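Mannose-specific lectin 3 chain 2 (Crocus vernus, PDB 3MEZ) probably binds mannose, as the second of two bulb-type lectin domains that pair as heterodimers and assemble into a heterotetramer. Local coordinates at residues R6-S11 against D90-L95. Sequence-based numbering, arbitrary orientation.
Sequences RNVLFS and DYVLIL
Leu-9 and Leu-93 grip each other through both backbone groups: Leu-93 N reaches Leu-9 O at 2.8 Å in an almost straight bond, and Leu-9 N returns one to Leu-93 O. Strands 8-10 and 92-95 run antiparallel, their short axes at 171°, and Leu-95 N to Asn-7 O prolongs the ladder. On the face carrying Val-8, Phe-10, Val-92 and Ile-94, Val-92 CG2 touches two partners, Val-8 CG1 at a tight 3.3 Å and, obliquely, Phe-10 CD1 at 3.4 Å. With Val-8 CG1 anti to the backbone N (chi1 177°), that methyl also lies over the rim of one Phe-10 ring face. The pair belongs to one of the three antiparallel sheets of the bulb-type lectin domain, a beta-prism II fold. Beyond the strand, Ser-11 replaces a backbone acceptor: its OG takes the N-H of Tyr-91 at 2.8 Å and also bonds Gly-64 O, while Ser-11 N reaches Tyr-91 O by a bent bond. At the far end a water links Asn-7 ND2 to Leu-95 O. Further out, Leu-9 and Leu-93 pack on Leu-63, Leu-93 also on Leu-21, whereas Val-92 and Phe-10 meet Tyr-100 and Pro-93 of the heterotetramer's chain 1 subunit, whose Asn-3 bonds Asn-7 ND2.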
loop_
_atom_site.group_PDB
_atom_site.type_symbol
_atom_site.label_atom_id
_atom_site.label_comp_id
_atom_site.label_asym_id
_atom_site.label_seq_id
_atom_site.Cartn_x
_atom_site.Cartn_y
_atom_site.Cartn_z
ATOM N N ARG B 6 4.621 6.099 -8.953
ATOM C CA ARG B 6 3.964 5.905 -10.224
ATOM C C ARG B 6 4.707 4.967 -11.182
ATOM O O ARG B 6 4.104 4.227 -11.847
ATOM C CB ARG B 6 3.752 7.226 -10.933
ATOM C CG ARG B 6 3.162 7.070 -12.268
ATOM C CD ARG B 6 2.645 8.379 -12.882
ATOM N NE ARG B 6 1.188 8.485 -12.792
ATOM C CZ ARG B 6 0.377 8.534 -13.840
ATOM N NH1 ARG B 6 -0.919 8.626 -13.661
ATOM N NH2 ARG B 6 0.865 8.503 -15.061
ATOM N N ASN B 7 6.021 5.082 -11.234
ATOM C CA ASN B 7 6.847 4.373 -12.188
ATOM C C ASN B 7 7.717 3.235 -11.647
ATOM O O ASN B 7 8.338 2.568 -12.397
ATOM C CB ASN B 7 7.707 5.353 -12.967
ATOM C CG ASN B 7 8.714 6.067 -12.101
ATOM O OD1 ASN B 7 8.435 6.423 -11.000
ATOM N ND2 ASN B 7 9.888 6.287 -12.643
ATOM N N VAL B 8 7.726 3.034 -10.337
ATOM C CA VAL B 8 8.584 2.074 -9.672
ATOM C C VAL B 8 7.858 1.324 -8.561
ATOM O O VAL B 8 7.161 1.934 -7.831
ATOM C CB VAL B 8 9.724 2.809 -8.986
ATOM C CG1 VAL B 8 10.593 1.883 -8.234
ATOM C CG2 VAL B 8 10.504 3.630 -9.943
ATOM N N LEU B 9 8.081 0.024 -8.447
ATOM C CA LEU B 9 7.613 -0.814 -7.347
ATOM C C LEU B 9 8.827 -1.346 -6.579
ATOM O O LEU B 9 9.718 -1.829 -7.186
ATOM C CB LEU B 9 6.798 -1.998 -7.864
ATOM C CG LEU B 9 5.973 -2.822 -6.883
ATOM C CD1 LEU B 9 4.767 -2.063 -6.506
ATOM C CD2 LEU B 9 5.587 -4.164 -7.382
ATOM N N PHE B 10 8.821 -1.221 -5.266
ATOM C CA PHE B 10 9.895 -1.626 -4.402
ATOM C C PHE B 10 9.575 -2.973 -3.747
ATOM O O PHE B 10 8.436 -3.298 -3.607
ATOM C CB PHE B 10 10.133 -0.591 -3.331
ATOM C CG PHE B 10 10.426 0.773 -3.844
ATOM C CD1 PHE B 10 11.709 1.147 -4.163
ATOM C CD2 PHE B 10 9.428 1.694 -3.995
ATOM C CE1 PHE B 10 11.965 2.366 -4.632
ATOM C CE2 PHE B 10 9.719 2.907 -4.483
ATOM C CZ PHE B 10 10.977 3.235 -4.781
ATOM N N SER B 11 10.580 -3.718 -3.307
ATOM C CA SER B 11 10.339 -5.030 -2.720
ATOM C C SER B 11 9.398 -4.910 -1.485
ATOM O O SER B 11 9.537 -4.008 -0.731
ATOM C CB SER B 11 11.647 -5.697 -2.279
ATOM O OG SER B 11 12.526 -6.002 -3.315
ATOM N N ASP B 90 16.976 -5.741 -1.142
ATOM C CA ASP B 90 15.926 -4.875 -1.632
ATOM C C ASP B 90 16.048 -4.646 -3.141
ATOM O O ASP B 90 17.082 -4.352 -3.623
ATOM C CB ASP B 90 15.938 -3.563 -0.880
ATOM C CG ASP B 90 15.740 -3.736 0.608
ATOM O OD1 ASP B 90 15.100 -4.656 1.033
ATOM O OD2 ASP B 90 16.242 -2.927 1.325
ATOM N N TYR B 91 14.951 -4.814 -3.837
ATOM C CA TYR B 91 14.893 -4.772 -5.280
ATOM C C TYR B 91 13.892 -3.719 -5.782
ATOM O O TYR B 91 13.089 -3.222 -5.043
ATOM C CB TYR B 91 14.569 -6.127 -5.864
ATOM C CG TYR B 91 15.642 -7.174 -5.729
ATOM C CD1 TYR B 91 15.920 -7.742 -4.522
ATOM C CD2 TYR B 91 16.383 -7.584 -6.823
ATOM C CE1 TYR B 91 16.876 -8.704 -4.407
ATOM C CE2 TYR B 91 17.306 -8.498 -6.710
ATOM C CZ TYR B 91 17.578 -9.050 -5.506
ATOM O OH TYR B 91 18.515 -9.982 -5.394
ATOM N N VAL B 92 14.022 -3.353 -7.033
ATOM C CA VAL B 92 13.163 -2.393 -7.606
ATOM C C VAL B 92 12.712 -2.846 -8.993
ATOM O O VAL B 92 13.461 -3.376 -9.726
ATOM C CB VAL B 92 13.869 -1.041 -7.550
ATOM C CG1 VAL B 92 14.551 -0.717 -8.813
ATOM C CG2 VAL B 92 13.030 -0.050 -7.059
ATOM N N LEU B 93 11.440 -2.698 -9.266
ATOM C CA LEU B 93 10.850 -2.927 -10.570
ATOM C C LEU B 93 10.564 -1.546 -11.138
ATOM O O LEU B 93 9.804 -0.807 -10.570
ATOM C CB LEU B 93 9.548 -3.671 -10.445
ATOM C CG LEU B 93 8.796 -4.477 -11.514
ATOM C CD1 LEU B 93 7.304 -4.269 -11.603
ATOM C CD2 LEU B 93 9.410 -4.477 -12.849
ATOM N N ILE B 94 11.188 -1.229 -12.249
ATOM C CA ILE B 94 11.018 0.031 -12.912
ATOM C C ILE B 94 10.311 -0.097 -14.257
ATOM O O ILE B 94 10.706 -0.842 -15.084
ATOM C CB ILE B 94 12.368 0.719 -13.145
ATOM C CG1 ILE B 94 13.166 0.848 -11.858
ATOM C CG2 ILE B 94 12.187 2.055 -13.728
ATOM C CD1 ILE B 94 14.487 1.314 -12.029
ATOM N N LEU B 95 9.267 0.677 -14.462
ATOM C CA LEU B 95 8.685 0.751 -15.776
ATOM C C LEU B 95 9.386 1.869 -16.514
ATOM O O LEU B 95 9.157 3.001 -16.282
ATOM C CB LEU B 95 7.192 0.984 -15.737
ATOM C CG LEU B 95 6.446 1.015 -17.056
ATOM C CD1 LEU B 95 6.509 -0.293 -17.751
ATOM C CD2 LEU B 95 5.027 1.452 -16.896
HETATM O O HOH W 1 10.458 5.371 -15.539
#